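Local coordinates for protein Abbfa_003403 (PDB 4ZXH) that probably builds a peptide product as a four-domain nonribosomal peptide synthetase, with condensation, adenylation, phosphopantetheine-bearing carrier and thioesterase domains, at residues R975-E979 and N1225-L1229; S1098-A1104 and L1238-T1242. All blocks are in the same frame, centred on the assembly; numbering follows the deposited sequence.

Both contacts lie where the carrier domain meets the thioesterase domain, and their centres are about 14 Å apart. Contact 1 joins the start of helix 977-990 to the loop between helices 1210-1223 and 1233-1251. It is mostly buried yet polar, built on a charged side chain and a water. Contact 2 lies within the thioesterase. It sets the loop after strand 1093-1096 against helix 1233-1251, is partly exposed and is mainly van der Waals packing, with no hydrogen bond between its segments. The two contacts meet directly, through side chains of helix 1233-1251 and of the loop. The helix packed in contact 2 thus also receives the carrier side of contact 1.

Contact 1 of 2, residues R975-E979 and N1225-L1229; sequences RDPIE and NVLPL
R975 reaches across to N1225 and P1228, and most of the contact lies along its side chain. CB rests on the proline ring, 3.9 Å from P1228 CD. CG and CD then run past the backbone of N1225, with CD 3.3 Å from N1225 O. A bend at chi3 (-64°) turns the guanidinium back toward E979. There NE gives a nearly straight bond to E979 OE1, and NH2 pairs with E979 OE2 at 2.7 Å. This side-on grip uses the syn lone pairs of both oxygens and should fix the rotation of the guanidinium. E979 OE1 also accepts from R975 N. At the tip, R975 NH1 donates to N1225 OD1 at 2.9 Å, in a bent bond (137° at the hydrogen). The amide stands almost perpendicular to the guanidinium, with 88° between the planes. P1228 CA sits over one guanidinium face, 3.7 Å above its plane. Beside the arginine, a water joins R975 O to V1226 O. D976 OD2 lies 3.5 Å from P1228 CG and forms a salt bridge with R1045 of helix 1037-1046. D976 OD1 accepts from E979 N at 3.0 Å. D976 is therefore the N-cap of helix 977-990, the first helix of the carrier bundle. Across the contact, N1225 has positive phi and is the C-prime residue of a Schellman motif ending helix 1210-1223. A capped helix start thus meets a Schellman helix end between the carrier and thioesterase domains.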
loop_
_atom_site.group_PDB
_atom_site.type_symbol
_atom_site.label_atom_id
_atom_site.label_comp_id
_atom_site.label_asym_id
_atom_site.label_seq_id
_atom_site.Cartn_x
_atom_site.Cartn_y
_atom_site.Cartn_z
ATOM N N ARG A 975 1.374 -9.109 27.686
ATOM C CA ARG A 975 0.931 -8.368 28.873
ATOM C C ARG A 975 -0.368 -8.883 29.513
ATOM O O ARG A 975 -0.661 -8.569 30.668
ATOM C CB ARG A 975 0.791 -6.878 28.515
ATOM C CG ARG A 975 2.111 -6.243 28.005
ATOM C CD ARG A 975 1.899 -4.957 27.196
ATOM N NE ARG A 975 1.165 -5.213 25.959
ATOM C CZ ARG A 975 0.730 -4.259 25.141
ATOM N NH1 ARG A 975 0.969 -2.985 25.432
ATOM N NH2 ARG A 975 0.068 -4.575 24.030
ATOM N N ASP A 976 -1.136 -9.685 28.790
ATOM C CA ASP A 976 -2.364 -10.229 29.354
ATOM C C ASP A 976 -2.551 -11.667 28.852
ATOM O O ASP A 976 -1.718 -12.152 28.079
ATOM C CB ASP A 976 -3.551 -9.302 29.015
ATOM C CG ASP A 976 -3.869 -9.246 27.530
ATOM O OD1 ASP A 976 -3.152 -9.873 26.727
ATOM O OD2 ASP A 976 -4.850 -8.556 27.162
ATOM N N PRO A 977 -3.611 -12.371 29.305
ATOM C CA PRO A 977 -3.786 -13.752 28.819
ATOM C C PRO A 977 -3.860 -13.928 27.279
ATOM O O PRO A 977 -3.404 -14.941 26.757
ATOM C CB PRO A 977 -5.109 -14.171 29.473
ATOM C CG PRO A 977 -5.111 -13.436 30.789
ATOM C CD PRO A 977 -4.470 -12.095 30.478
ATOM N N ILE A 978 -4.436 -12.975 26.561
ATOM C CA ILE A 978 -4.522 -13.104 25.115
ATOM C C ILE A 978 -3.133 -13.039 24.482
ATOM O O ILE A 978 -2.783 -13.845 23.622
ATOM C CB ILE A 978 -5.414 -12.011 24.507
ATOM C CG1 ILE A 978 -6.904 -12.340 24.709
ATOM C CG2 ILE A 978 -5.086 -11.807 23.042
ATOM C CD1 ILE A 978 -7.834 -11.260 24.196
ATOM N N GLU A 979 -2.316 -12.094 24.913
ATOM C CA GLU A 979 -0.997 -12.004 24.312
ATOM C C GLU A 979 -0.114 -13.187 24.759
ATOM O O GLU A 979 0.730 -13.643 23.987
ATOM C CB GLU A 979 -0.347 -10.657 24.639
ATOM C CG GLU A 979 -1.140 -9.464 24.107
ATOM C CD GLU A 979 -0.526 -8.133 24.478
ATOM O OE1 GLU A 979 0.407 -8.105 25.313
ATOM O OE2 GLU A 979 -0.984 -7.108 23.936
ATOM N N ASN A 1225 3.827 -0.358 30.480
ATOM C CA ASN A 1225 3.627 -1.445 29.514
ATOM C C ASN A 1225 3.497 -2.844 30.121
ATOM O O ASN A 1225 3.922 -3.811 29.504
ATOM C CB ASN A 1225 4.779 -1.441 28.510
ATOM C CG ASN A 1225 4.326 -1.605 27.075
ATOM O OD1 ASN A 1225 3.126 -1.593 26.762
ATOM N ND2 ASN A 1225 5.299 -1.724 26.179
ATOM N N VAL A 1226 2.924 -2.957 31.320
ATOM C CA VAL A 1226 2.590 -4.270 31.879
ATOM C C VAL A 1226 1.074 -4.615 31.770
ATOM O O VAL A 1226 0.632 -5.691 32.224
ATOM C CB VAL A 1226 3.023 -4.388 33.349
ATOM C CG1 VAL A 1226 4.499 -4.088 33.464
ATOM C CG2 VAL A 1226 2.214 -3.459 34.218
ATOM N N LEU A 1227 0.305 -3.697 31.178
ATOM C CA LEU A 1227 -1.046 -3.959 30.682
ATOM C C LEU A 1227 -1.221 -3.309 29.305
ATOM O O LEU A 1227 -0.583 -2.306 29.016
ATOM C CB LEU A 1227 -2.115 -3.428 31.644
ATOM C CG LEU A 1227 -2.298 -4.229 32.919
ATOM C CD1 LEU A 1227 -3.374 -3.598 33.800
ATOM C CD2 LEU A 1227 -2.642 -5.672 32.556
ATOM N N PRO A 1228 -2.086 -3.878 28.453
ATOM C CA PRO A 1228 -2.321 -3.300 27.124
ATOM C C PRO A 1228 -3.011 -1.941 27.192
ATOM O O PRO A 1228 -3.801 -1.692 28.105
ATOM C CB PRO A 1228 -3.238 -4.334 26.445
ATOM C CG PRO A 1228 -2.983 -5.609 27.160
ATOM C CD PRO A 1228 -2.699 -5.213 28.589
ATOM N N LEU A 1229 -2.732 -1.072 26.226
ATOM C CA LEU A 1229 -3.336 0.250 26.235
ATOM C C LEU A 1229 -4.849 0.175 26.096
ATOM O O LEU A 1229 -5.548 1.003 26.663
ATOM C CB LEU A 1229 -2.740 1.128 25.141
ATOM C CG LEU A 1229 -1.579 2.000 25.631
ATOM C CD1 LEU A 1229 -0.502 1.172 26.366
ATOM C CD2 LEU A 1229 -0.969 2.770 24.475
HETATM O O HOH W 1 0.176 -8.219 33.044
#

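Contact 2 of 2, residues S1098-A1104 and L1238-T1242; sequences SPGLIEA and LYFDT
L1101 and Y1239 meet nearly at right angles. The CD2 methyl of L1101 approaches the tyrosine ring obliquely, 3.6 Å from Y1239 CD1. L1101 also crosses T1242 at about a right angle, with the same methyl 3.8 Å from T1242 OG1. One leucine branch therefore lies against two residues of helix 1233-1251. The other branch, CD1, packs on P977 of the carrier domain, which Y1239 touches too. The L1238 CB bond points toward the loop, and the two methyls part over the backbone there. L1238 CD1 lies 3.7 Å from L1101 O, while L1238 CD2 lies 3.5 Å from A1104 CA. T1242 faces G1100, where the glycine lets the helix and the turn come close. T1242 CG2, anti to the backbone N, lies near both L1101 CD2 and S1098, 3.9 Å from S1098 OG. That hydroxyl accepts from G1100 N in an ST turn at the start of the 3-10 segment 1099-1101. T1242 OG1 lies against the G1100 carbonyl, but its hydrogen bond goes to L1238 O at 3.0 Å, within the helix. L1238 O takes T1242 N as well, from the opposite face of its plane. The S1098 and T1242 hydroxyls are thus bonded within their own segments, and neither links the two. Methyls and a ring pack on side chains and backbone carbonyls, so shape rather than polar pairing joins loop and helix.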
loop_
_atom_site.group_PDB
_atom_site.type_symbol
_atom_site.label_atom_id
_atom_site.label_comp_id
_atom_site.label_asym_id
_atom_site.label_seq_id
_atom_site.Cartn_x
_atom_site.Cartn_y
_atom_site.Cartn_z
ATOM N N SER A 1098 -6.202 -18.764 36.270
ATOM C CA SER A 1098 -7.499 -18.732 36.946
ATOM C C SER A 1098 -8.649 -18.321 36.017
ATOM O O SER A 1098 -8.510 -17.407 35.195
ATOM C CB SER A 1098 -7.428 -17.784 38.145
ATOM O OG SER A 1098 -8.707 -17.552 38.687
ATOM N N PRO A 1099 -9.796 -18.991 36.146
ATOM C CA PRO A 1099 -11.018 -18.558 35.444
ATOM C C PRO A 1099 -11.339 -17.078 35.717
ATOM O O PRO A 1099 -11.919 -16.378 34.887
ATOM C CB PRO A 1099 -12.112 -19.460 36.032
ATOM C CG PRO A 1099 -11.396 -20.670 36.527
ATOM C CD PRO A 1099 -10.017 -20.195 36.965
ATOM N N GLY A 1100 -10.943 -16.604 36.891
ATOM C CA GLY A 1100 -11.157 -15.219 37.242
ATOM C C GLY A 1100 -10.607 -14.208 36.239
ATOM O O GLY A 1100 -11.078 -13.063 36.203
ATOM N N LEU A 1101 -9.613 -14.607 35.440
ATOM C CA LEU A 1101 -9.006 -13.678 34.490
ATOM C C LEU A 1101 -9.873 -13.478 33.249
ATOM O O LEU A 1101 -9.654 -12.529 32.492
ATOM C CB LEU A 1101 -7.621 -14.149 34.059
ATOM C CG LEU A 1101 -6.463 -14.179 35.063
ATOM C CD1 LEU A 1101 -5.119 -14.447 34.349
ATOM C CD2 LEU A 1101 -6.395 -12.923 35.938
ATOM N N ILE A 1102 -10.863 -14.355 33.052
ATOM C CA ILE A 1102 -11.684 -14.320 31.844
ATOM C C ILE A 1102 -13.174 -14.052 32.098
ATOM O O ILE A 1102 -13.844 -13.414 31.286
ATOM C CB ILE A 1102 -11.539 -15.633 31.068
ATOM C CG1 ILE A 1102 -10.076 -15.835 30.656
ATOM C CG2 ILE A 1102 -12.443 -15.642 29.856
ATOM C CD1 ILE A 1102 -9.316 -16.797 31.548
ATOM N N GLU A 1103 -13.703 -14.535 33.217
ATOM C CA GLU A 1103 -15.109 -14.297 33.539
ATOM C C GLU A 1103 -15.237 -13.671 34.922
ATOM O O GLU A 1103 -14.546 -14.073 35.851
ATOM C CB GLU A 1103 -15.920 -15.594 33.472
ATOM C CG GLU A 1103 -17.421 -15.377 33.524
ATOM C CD GLU A 1103 -18.185 -16.654 33.812
ATOM O OE1 GLU A 1103 -17.549 -17.727 33.877
ATOM O OE2 GLU A 1103 -19.423 -16.584 33.985
ATOM N N ALA A 1104 -16.116 -12.687 35.062
ATOM C CA ALA A 1104 -16.263 -12.009 36.340
ATOM C C ALA A 1104 -16.750 -12.961 37.439
ATOM O O ALA A 1104 -17.590 -13.835 37.192
ATOM C CB ALA A 1104 -17.197 -10.832 36.199
ATOM N N LEU A 1238 -11.267 -7.646 36.777
ATOM C CA LEU A 1238 -11.069 -9.088 36.713
ATOM C C LEU A 1238 -9.723 -9.453 37.329
ATOM O O LEU A 1238 -9.623 -10.414 38.092
ATOM C CB LEU A 1238 -11.139 -9.607 35.271
ATOM C CG LEU A 1238 -12.477 -9.465 34.543
ATOM C CD1 LEU A 1238 -12.446 -10.127 33.186
ATOM C CD2 LEU A 1238 -13.566 -10.051 35.396
ATOM N N TYR A 1239 -8.695 -8.672 37.015
ATOM C CA TYR A 1239 -7.343 -9.025 37.426
ATOM C C TYR A 1239 -7.133 -8.737 38.896
ATOM O O TYR A 1239 -6.453 -9.482 39.594
ATOM C CB TYR A 1239 -6.291 -8.278 36.592
ATOM C CG TYR A 1239 -6.432 -8.504 35.100
ATOM C CD1 TYR A 1239 -7.046 -9.658 34.603
ATOM C CD2 TYR A 1239 -5.959 -7.562 34.182
ATOM C CE1 TYR A 1239 -7.185 -9.865 33.233
ATOM C CE2 TYR A 1239 -6.094 -7.759 32.816
ATOM C CZ TYR A 1239 -6.708 -8.915 32.345
ATOM O OH TYR A 1239 -6.851 -9.117 30.990
ATOM N N PHE A 1240 -7.710 -7.646 39.368
ATOM C CA PHE A 1240 -7.585 -7.301 40.772
ATOM C C PHE A 1240 -8.400 -8.290 41.604
ATOM O O PHE A 1240 -7.897 -8.823 42.587
ATOM C CB PHE A 1240 -8.034 -5.857 41.028
ATOM C CG PHE A 1240 -7.721 -5.367 42.411
ATOM C CD1 PHE A 1240 -6.508 -5.675 43.002
ATOM C CD2 PHE A 1240 -8.628 -4.593 43.115
ATOM C CE1 PHE A 1240 -6.210 -5.234 44.278
ATOM C CE2 PHE A 1240 -8.340 -4.145 44.378
ATOM C CZ PHE A 1240 -7.123 -4.465 44.967
ATOM N N ASP A 1241 -9.638 -8.561 41.188
ATOM C CA ASP A 1241 -10.505 -9.514 41.898
ATOM C C ASP A 1241 -9.894 -10.914 41.985
ATOM O O ASP A 1241 -9.951 -11.560 43.039
ATOM C CB ASP A 1241 -11.876 -9.601 41.234
ATOM C CG ASP A 1241 -12.774 -8.416 41.571
ATOM O OD1 ASP A 1241 -12.423 -7.583 42.460
ATOM O OD2 ASP A 1241 -13.848 -8.330 40.930
ATOM N N THR A 1242 -9.306 -11.381 40.886
ATOM C CA THR A 1242 -8.556 -12.641 40.904
ATOM C C THR A 1242 -7.436 -12.612 41.947
ATOM O O THR A 1242 -7.305 -13.533 42.767
ATOM C CB THR A 1242 -7.970 -12.956 39.519
ATOM O OG1 THR A 1242 -9.048 -13.266 38.634
ATOM C CG2 THR A 1242 -7.035 -14.145 39.578
#